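Local coordinates for X-ray repair cross complementing protein 1 variant (Homo sapiens, PDB 6WH2) that probably serves as a scaffold in DNA single-strand break repair, assembling repair complexes and binding poly-ADP-ribose chains, and is represented here by its C-terminal BRCT domain, at residues Gly8-Leu13 and Asn33-Asp38; Phe46-Gln51 and Ala68-Arg73. All blocks are in the same frame, centred on the assembly; numbering follows the deposited sequence.

Interaction 1. Residues Gly8-Leu13 and Asn33-Asp38; sequences GKHFFL and NGELED
The imidazole of His10 meets the carboxylate of Glu37 edge-on: His10 ND1 donates to Glu37 OE2 over 2.6 Å, almost straight at 174°, with OE2 in the ring plane. ND1 meets OE2 on its anti side, 27° out of the carboxylate plane, and the two planes are turned 31° apart. At the Phe12 ring, two carbonyl oxygens sit at the edge, Glu37 O 3.4 Å from Phe12 CD1 and Asp38 O 3.4 Å from Phe12 CE1. The turn about CB-CG in Glu37 bends the chain and brings OE2 to the His10 ring. Glu35 runs alongside His10, pointing the same way, and Glu35 OE2 lies 3.4 Å from His10 CE1, so two carboxylates come close to the imidazole, which may favour its protonated form. Replacing His10 with a leucine would probably leave Glu37 OE2 without its donor and both carboxylates without the ring that sits against them. The backbones pair as the first and second strands of a BRCT beta-alpha-beta unit, in parallel register: Glu35 N bonds to Lys9 O, Phe11 N to Glu35 O and Glu37 N to Phe11 O. On the sheet face opposite His10, Leu36 CD1 packs 3.8 Å from Phe11 CB, against helix 21-31. Further along, a water joins Leu13 N to Glu37 O.

Interaction 2. Residues Phe46-Gln51 and Ala68-Arg73; sequences FVITAQ and AFVRPR
Val47 and Phe69 lie side by side and point the same way from neighbouring strands, the valine set against one side of the phenylalanine ring. Val47 CB comes to 3.6 Å from Phe69 CD2, while CG1 touches CD2, and CG2 touches both CD2 and CE2. With CG1 anti to the backbone N (chi1 173°), CG2 falls beside that nitrogen, and both methyls can follow the ring's CD2-CE2 side. Phe57 stacks on the same ring, Trp53 meets it with planes about 60° apart, and Leu61 of helix 55-63 also touches it.

The other face carries Phe46, Ile48, Ala68 and Val70. Ile48 slants across Val70, Ile48 CD1 lying 3.7 Å from Val70 CB. Phe46 CD1 lies 3.8 Å from Ala68 CB, and Val70 CG2 approaches the same ring at its edge, more distantly, at 4.3 Å from Phe46 CD1. Trp74 also meets the Phe46 ring.

Pro72 follows Val70 and Arg71, and its ring slides past Ile48 in the opposite direction. Pro72 CG lies 4.1 Å from Ile48 CG2. The same Pro72 CG is 4.0 Å from Ala50 CB. Pro72 CD sits 3.3 Å from Thr49 O. Thr49 turns its own chain too: OG1 accepts from Gln51 N, an ST turn.

Three backbone bonds hold the pairing: Val47 N to Ala68 O, Val70 N to Val47 O and Thr49 N to Val70 O. The axes of strands 46-48 and 68-70 run 4.7 Å apart at their closest and cross at -26°. Parallel strands linked through helix 55-63 make this a beta-alpha-beta crossover, here the third and fourth strands of the parallel BRCT sheet, the fourth at its edge.

Overall arrangement
Interactions 1 and 2 belong to one four-stranded parallel sheet, ordered 35-36, 10-13, 46-48, 68-70, with their centres about 12 Å apart. They follow in series along the chain: 8-13 pairs with 33-38, joined through helix 21-31, then 46-51 with 68-73, joined through helix 55-63. The middle strands connect them, through probable hydrogen bonds Phe12 N to Phe46 O and Ile48 N to Phe12 O, and through packing of Leu13 on Ile48 and of Lys9 on Phe46. Each takes in one outer strand; interaction 1 is the more exposed, interaction 2 is buried nearer the chain's centre. Together they form the continuous sheet of this compact BRCT domain.

Interaction 1. Residues Gly8-Leu13 and Asn33-Asp38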
ATOM      1  N   GLY B   8       4.555  18.343  -1.881  1.00 56.52           N
ATOM      2  CA  GLY B   8       4.549  17.828  -0.531  1.00 55.17           C
ATOM      3  C   GLY B   8       4.843  16.350  -0.403  1.00 53.37           C
ATOM      4  O   GLY B   8       4.794  15.822   0.715  1.00 54.31           O
ATOM      5  N   LYS B   9       5.148  15.666  -1.501  1.00 50.24           N
ATOM      6  CA  LYS B   9       5.401  14.233  -1.495  1.00 48.72           C
ATOM      7  C   LYS B   9       6.892  13.978  -1.660  1.00 48.07           C
ATOM      8  O   LYS B   9       7.528  14.541  -2.558  1.00 45.64           O
ATOM      9  CB  LYS B   9       4.608  13.537  -2.604  1.00 48.65           C
ATOM     10  CG  LYS B   9       3.118  13.830  -2.549  1.00 52.56           C
ATOM     11  CD  LYS B   9       2.308  12.756  -3.250  1.00 54.50           C
ATOM     12  CE  LYS B   9       0.827  13.095  -3.234  1.00 57.05           C
ATOM     13  NZ  LYS B   9       0.348  13.430  -1.864  1.00 60.90           N
ATOM     14  N   HIS B  10       7.443  13.131  -0.795  1.00 44.25           N
ATOM     15  CA  HIS B  10       8.873  12.847  -0.759  1.00 41.26           C
ATOM     16  C   HIS B  10       9.123  11.461  -1.338  1.00 37.57           C
ATOM     17  O   HIS B  10       8.547  10.474  -0.868  1.00 36.12           O
ATOM     18  CB  HIS B  10       9.410  12.946   0.667  1.00 41.15           C
ATOM     19  CG  HIS B  10       9.283  14.312   1.266  1.00 43.98           C
ATOM     20  ND1 HIS B  10      10.373  15.113   1.531  1.00 45.73           N
ATOM     21  CD2 HIS B  10       8.194  15.021   1.645  1.00 46.00           C
ATOM     22  CE1 HIS B  10       9.961  16.256   2.051  1.00 48.26           C
ATOM     23  NE2 HIS B  10       8.642  16.226   2.131  1.00 48.07           N
ATOM     24  N   PHE B  11       9.982  11.394  -2.350  1.00 35.79           N
ATOM     25  CA  PHE B  11      10.266  10.164  -3.071  1.00 33.81           C
ATOM     26  C   PHE B  11      11.678   9.683  -2.764  1.00 33.57           C
ATOM     27  O   PHE B  11      12.557  10.469  -2.402  1.00 33.98           O
ATOM     28  CB  PHE B  11      10.122  10.362  -4.586  1.00 32.44           C
ATOM     29  CG  PHE B  11       8.727  10.703  -5.034  1.00 32.44           C
ATOM     30  CD1 PHE B  11       8.176  11.946  -4.760  1.00 34.58           C
ATOM     31  CD2 PHE B  11       7.973   9.785  -5.744  1.00 32.15           C
ATOM     32  CE1 PHE B  11       6.897  12.261  -5.178  1.00 35.54           C
ATOM     33  CE2 PHE B  11       6.693  10.094  -6.165  1.00 33.61           C
ATOM     34  CZ  PHE B  11       6.155  11.333  -5.881  1.00 34.57           C
ATOM     35  N   PHE B  12      11.884   8.376  -2.912  1.00 33.25           N
ATOM     36  CA  PHE B  12      13.218   7.788  -2.873  1.00 32.63           C
ATOM     37  C   PHE B  12      13.293   6.708  -3.939  1.00 31.92           C
ATOM     38  O   PHE B  12      12.552   5.722  -3.878  1.00 32.63           O
ATOM     39  CB  PHE B  12      13.551   7.200  -1.498  1.00 32.91           C
ATOM     40  CG  PHE B  12      14.882   6.499  -1.451  1.00 32.07           C
ATOM     41  CD1 PHE B  12      16.055   7.221  -1.294  1.00 33.65           C
ATOM     42  CD2 PHE B  12      14.964   5.122  -1.580  1.00 31.61           C
ATOM     43  CE1 PHE B  12      17.281   6.582  -1.257  1.00 34.73           C
ATOM     44  CE2 PHE B  12      16.186   4.477  -1.544  1.00 32.23           C
ATOM     45  CZ  PHE B  12      17.347   5.208  -1.382  1.00 33.07           C
ATOM     46  N   LEU B  13      14.180   6.896  -4.911  1.00 31.86           N
ATOM     47  CA  LEU B  13      14.404   5.893  -5.943  1.00 34.08           C
ATOM     48  C   LEU B  13      15.363   4.839  -5.407  1.00 33.26           C
ATOM     49  O   LEU B  13      16.511   5.150  -5.070  1.00 35.43           O
ATOM     50  CB  LEU B  13      14.958   6.544  -7.207  1.00 38.51           C
ATOM     51  CG  LEU B  13      14.252   7.823  -7.661  1.00 40.08           C
ATOM     52  CD1 LEU B  13      14.870   8.342  -8.945  1.00 43.66           C
ATOM     53  CD2 LEU B  13      12.761   7.587  -7.840  1.00 40.35           C
ATOM     54  N   ASN B  33       6.749  19.129  -8.850  1.00 46.51           N
ATOM     55  CA  ASN B  33       6.930  19.686  -7.510  1.00 49.02           C
ATOM     56  C   ASN B  33       7.114  18.627  -6.429  1.00 48.73           C
ATOM     57  O   ASN B  33       6.971  18.928  -5.239  1.00 49.95           O
ATOM     58  CB  ASN B  33       5.774  20.620  -7.128  1.00 51.14           C
ATOM     59  CG  ASN B  33       6.227  21.793  -6.284  1.00 53.69           C
ATOM     60  OD1 ASN B  33       7.418  21.961  -6.020  1.00 53.57           O
ATOM     61  ND2 ASN B  33       5.276  22.615  -5.856  1.00 57.19           N
ATOM     62  N   GLY B  34       7.433  17.394  -6.803  1.00 45.48           N
ATOM     63  CA  GLY B  34       7.869  16.422  -5.822  1.00 44.76           C
ATOM     64  C   GLY B  34       9.272  16.729  -5.326  1.00 46.13           C
ATOM     65  O   GLY B  34       9.994  17.561  -5.872  1.00 48.76           O
ATOM     66  N   GLU B  35       9.671  16.036  -4.262  1.00 47.60           N
ATOM     67  CA  GLU B  35      10.981  16.247  -3.653  1.00 49.85           C
ATOM     68  C   GLU B  35      11.679  14.911  -3.460  1.00 47.24           C
ATOM     69  O   GLU B  35      11.127  14.006  -2.827  1.00 49.86           O
ATOM     70  CB  GLU B  35      10.857  16.998  -2.324  1.00 55.37           C
ATOM     71  CG  GLU B  35      10.479  18.458  -2.496  1.00 60.17           C
ATOM     72  CD  GLU B  35       9.859  19.069  -1.254  1.00 65.65           C
ATOM     73  OE1 GLU B  35       8.894  19.849  -1.395  1.00 71.19           O
ATOM     74  OE2 GLU B  35      10.348  18.791  -0.136  1.00 64.71           O
ATOM     75  N   LEU B  36      12.892  14.792  -3.998  1.00 45.12           N
ATOM     76  CA  LEU B  36      13.675  13.572  -3.869  1.00 44.34           C
ATOM     77  C   LEU B  36      14.508  13.595  -2.597  1.00 44.78           C
ATOM     78  O   LEU B  36      15.077  14.626  -2.226  1.00 46.00           O
ATOM     79  CB  LEU B  36      14.607  13.381  -5.064  1.00 44.03           C
ATOM     80  CG  LEU B  36      14.069  12.831  -6.387  1.00 44.49           C
ATOM     81  CD1 LEU B  36      13.343  11.505  -6.185  1.00 41.19           C
ATOM     82  CD2 LEU B  36      13.196  13.847  -7.097  1.00 48.03           C
ATOM     83  N   GLU B  37      14.590  12.443  -1.945  1.00 45.10           N
ATOM     84  CA  GLU B  37      15.513  12.236  -0.842  1.00 46.93           C
ATOM     85  C   GLU B  37      16.706  11.435  -1.337  1.00 47.55           C
ATOM     86  O   GLU B  37      16.547  10.446  -2.060  1.00 47.75           O
ATOM     87  CB  GLU B  37      14.830  11.507   0.314  1.00 46.76           C
ATOM     88  CG  GLU B  37      13.535  12.154   0.779  1.00 47.85           C
ATOM     89  CD  GLU B  37      13.750  13.529   1.380  1.00 50.47           C
ATOM     90  OE1 GLU B  37      14.803  13.749   2.017  1.00 52.28           O
ATOM     91  OE2 GLU B  37      12.865  14.392   1.211  1.00 49.26           O
ATOM     92  N   ASP B  38      17.906  11.873  -0.952  1.00 53.44           N
ATOM     93  CA  ASP B  38      19.107  11.165  -1.374  1.00 57.11           C
ATOM     94  C   ASP B  38      19.270   9.835  -0.639  1.00 57.74           C
ATOM     95  O   ASP B  38      19.832   8.892  -1.205  1.00 59.65           O
ATOM     96  CB  ASP B  38      20.338  12.055  -1.174  1.00 62.01           C
ATOM     97  CG  ASP B  38      20.321  13.299  -2.051  1.00 64.78           C
ATOM     98  OD1 ASP B  38      19.778  13.243  -3.174  1.00 66.00           O
ATOM     99  OD2 ASP B  38      20.865  14.337  -1.614  1.00 71.20           O
TER
HETATM  100  O   HOH W   1      16.434   8.966  -4.137  1.00 35.73           O

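Interaction 2. Residues Phe46-Gln51 and Ala68-Arg73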
ATOM      1  N   PHE B  46       7.389   7.607  -0.446  1.00 34.85           N
ATOM      2  CA  PHE B  46       7.189   6.701  -1.571  1.00 33.14           C
ATOM      3  C   PHE B  46       8.539   6.185  -2.043  1.00 31.95           C
ATOM      4  O   PHE B  46       9.397   6.972  -2.453  1.00 32.54           O
ATOM      5  CB  PHE B  46       6.455   7.399  -2.720  1.00 32.52           C
ATOM      6  CG  PHE B  46       5.114   7.952  -2.336  1.00 33.09           C
ATOM      7  CD1 PHE B  46       3.981   7.157  -2.391  1.00 33.01           C
ATOM      8  CD2 PHE B  46       4.986   9.266  -1.920  1.00 33.48           C
ATOM      9  CE1 PHE B  46       2.745   7.664  -2.039  1.00 34.53           C
ATOM     10  CE2 PHE B  46       3.753   9.778  -1.565  1.00 36.33           C
ATOM     11  CZ  PHE B  46       2.631   8.976  -1.626  1.00 35.79           C
ATOM     12  N   VAL B  47       8.718   4.869  -1.993  1.00 31.49           N
ATOM     13  CA  VAL B  47       9.916   4.212  -2.500  1.00 31.20           C
ATOM     14  C   VAL B  47       9.607   3.679  -3.891  1.00 31.77           C
ATOM     15  O   VAL B  47       8.764   2.789  -4.052  1.00 32.29           O
ATOM     16  CB  VAL B  47      10.379   3.084  -1.566  1.00 31.19           C
ATOM     17  CG1 VAL B  47      11.525   2.306  -2.203  1.00 30.80           C
ATOM     18  CG2 VAL B  47      10.794   3.649  -0.218  1.00 32.24           C
ATOM     19  N   ILE B  48      10.280   4.232  -4.896  1.00 33.04           N
ATOM     20  CA  ILE B  48      10.142   3.781  -6.275  1.00 33.82           C
ATOM     21  C   ILE B  48      11.187   2.707  -6.534  1.00 34.19           C
ATOM     22  O   ILE B  48      12.383   2.925  -6.304  1.00 35.46           O
ATOM     23  CB  ILE B  48      10.305   4.954  -7.257  1.00 32.78           C
ATOM     24  CG1 ILE B  48       9.108   5.903  -7.178  1.00 33.75           C
ATOM     25  CG2 ILE B  48      10.466   4.442  -8.679  1.00 32.62           C
ATOM     26  CD1 ILE B  48       7.787   5.206  -6.961  1.00 33.39           C
ATOM     27  N   THR B  49      10.744   1.547  -7.011  1.00 34.78           N
ATOM     28  CA  THR B  49      11.671   0.459  -7.287  1.00 35.44           C
ATOM     29  C   THR B  49      11.168  -0.370  -8.459  1.00 37.02           C
ATOM     30  O   THR B  49       9.962  -0.578  -8.616  1.00 34.14           O
ATOM     31  CB  THR B  49      11.870  -0.440  -6.059  1.00 35.42           C
ATOM     32  OG1 THR B  49      12.700  -1.553  -6.414  1.00 35.99           O
ATOM     33  CG2 THR B  49      10.534  -0.953  -5.539  1.00 35.65           C
ATOM     34  N   ALA B  50      12.109  -0.836  -9.275  1.00 42.30           N
ATOM     35  CA  ALA B  50      11.828  -1.786 -10.340  1.00 44.24           C
ATOM     36  C   ALA B  50      12.311  -3.193 -10.012  1.00 48.27           C
ATOM     37  O   ALA B  50      12.085  -4.112 -10.806  1.00 54.57           O
ATOM     38  CB  ALA B  50      12.467  -1.317 -11.650  1.00 45.72           C
ATOM     39  N   GLN B  51      12.957  -3.382  -8.861  1.00 53.39           N
ATOM     40  CA  GLN B  51      13.598  -4.632  -8.490  1.00 56.15           C
ATOM     41  C   GLN B  51      12.733  -5.405  -7.498  1.00 52.99           C
ATOM     42  O   GLN B  51      11.585  -5.043  -7.219  1.00 46.44           O
ATOM     43  CB  GLN B  51      14.987  -4.357  -7.910  1.00 60.02           C
ATOM     44  CG  GLN B  51      15.942  -3.654  -8.852  1.00 64.58           C
ATOM     45  CD  GLN B  51      17.384  -3.858  -8.444  1.00 68.82           C
ATOM     46  OE1 GLN B  51      18.073  -2.913  -8.061  1.00 68.29           O
ATOM     47  NE2 GLN B  51      17.846  -5.100  -8.513  1.00 72.56           N
ATOM     48  N   ALA B  68       5.001   3.679   1.400  1.00 31.09           N
ATOM     49  CA  ALA B  68       4.422   3.032   0.234  1.00 30.67           C
ATOM     50  C   ALA B  68       5.530   2.674  -0.746  1.00 30.25           C
ATOM     51  O   ALA B  68       6.469   3.451  -0.946  1.00 29.73           O
ATOM     52  CB  ALA B  68       3.386   3.931  -0.448  1.00 30.98           C
ATOM     53  N   PHE B  69       5.420   1.494  -1.352  1.00 30.47           N
ATOM     54  CA  PHE B  69       6.417   0.984  -2.286  1.00 31.25           C
ATOM     55  C   PHE B  69       5.754   0.808  -3.645  1.00 32.03           C
ATOM     56  O   PHE B  69       4.822   0.009  -3.785  1.00 31.92           O
ATOM     57  CB  PHE B  69       7.011  -0.334  -1.784  1.00 31.35           C
ATOM     58  CG  PHE B  69       7.628  -0.234  -0.414  1.00 31.92           C
ATOM     59  CD1 PHE B  69       6.859  -0.414   0.724  1.00 33.71           C
ATOM     60  CD2 PHE B  69       8.977   0.045  -0.267  1.00 32.00           C
ATOM     61  CE1 PHE B  69       7.425  -0.321   1.984  1.00 34.18           C
ATOM     62  CE2 PHE B  69       9.548   0.141   0.989  1.00 32.22           C
ATOM     63  CZ  PHE B  69       8.771  -0.043   2.115  1.00 33.50           C
ATOM     64  N   VAL B  70       6.228   1.561  -4.641  1.00 32.70           N
ATOM     65  CA  VAL B  70       5.540   1.685  -5.919  1.00 34.66           C
ATOM     66  C   VAL B  70       6.513   1.429  -7.064  1.00 36.72           C
ATOM     67  O   VAL B  70       7.729   1.583  -6.928  1.00 35.29           O
ATOM     68  CB  VAL B  70       4.878   3.075  -6.079  1.00 35.53           C
ATOM     69  CG1 VAL B  70       3.798   3.028  -7.139  1.00 36.50           C
ATOM     70  CG2 VAL B  70       4.304   3.562  -4.754  1.00 38.03           C
ATOM     71  N   ARG B  71       5.950   1.034  -8.207  1.00 37.30           N
ATOM     72  CA  ARG B  71       6.700   0.784  -9.428  1.00 36.52           C
ATOM     73  C   ARG B  71       6.936   2.084 -10.194  1.00 35.33           C
ATOM     74  O   ARG B  71       6.216   3.068 -10.007  1.00 31.22           O
ATOM     75  CB  ARG B  71       5.945  -0.208 -10.310  1.00 38.64           C
ATOM     76  CG  ARG B  71       6.004  -1.650  -9.836  1.00 41.53           C
ATOM     77  CD  ARG B  71       5.453  -2.599 -10.888  1.00 45.28           C
ATOM     78  NE  ARG B  71       3.993  -2.645 -10.882  1.00 49.41           N
ATOM     79  CZ  ARG B  71       3.223  -2.124 -11.833  1.00 51.60           C
ATOM     80  NH1 ARG B  71       3.770  -1.513 -12.875  1.00 51.71           N
ATOM     81  NH2 ARG B  71       1.903  -2.215 -11.742  1.00 53.02           N
ATOM     82  N   PRO B  72       7.948   2.113 -11.069  1.00 37.91           N
ATOM     83  CA  PRO B  72       8.185   3.329 -11.866  1.00 38.34           C
ATOM     84  C   PRO B  72       7.035   3.689 -12.791  1.00 40.05           C
ATOM     85  O   PRO B  72       6.883   4.867 -13.140  1.00 40.39           O
ATOM     86  CB  PRO B  72       9.453   2.985 -12.660  1.00 38.47           C
ATOM     87  CG  PRO B  72      10.128   1.927 -11.860  1.00 39.34           C
ATOM     88  CD  PRO B  72       9.026   1.124 -11.238  1.00 38.80           C
ATOM     89  N   ARG B  73       6.220   2.712 -13.203  1.00 41.55           N
ATOM     90  CA  ARG B  73       5.098   2.995 -14.092  1.00 45.17           C
ATOM     91  C   ARG B  73       4.108   3.976 -13.476  1.00 43.04           C
ATOM     92  O   ARG B  73       3.377   4.647 -14.212  1.00 47.40           O
ATOM     93  CB  ARG B  73       4.385   1.694 -14.467  1.00 50.19           C
ATOM     94  CG  ARG B  73       3.440   1.812 -15.655  1.00 56.51           C
ATOM     95  CD  ARG B  73       4.177   2.254 -16.909  1.00 62.38           C
ATOM     96  NE  ARG B  73       3.278   2.399 -18.050  1.00 68.89           N
ATOM     97  CZ  ARG B  73       2.612   3.512 -18.341  1.00 71.22           C
ATOM     98  NH1 ARG B  73       2.739   4.583 -17.570  1.00 67.81           N
ATOM     99  NH2 ARG B  73       1.816   3.554 -19.400  1.00 75.78           N
TER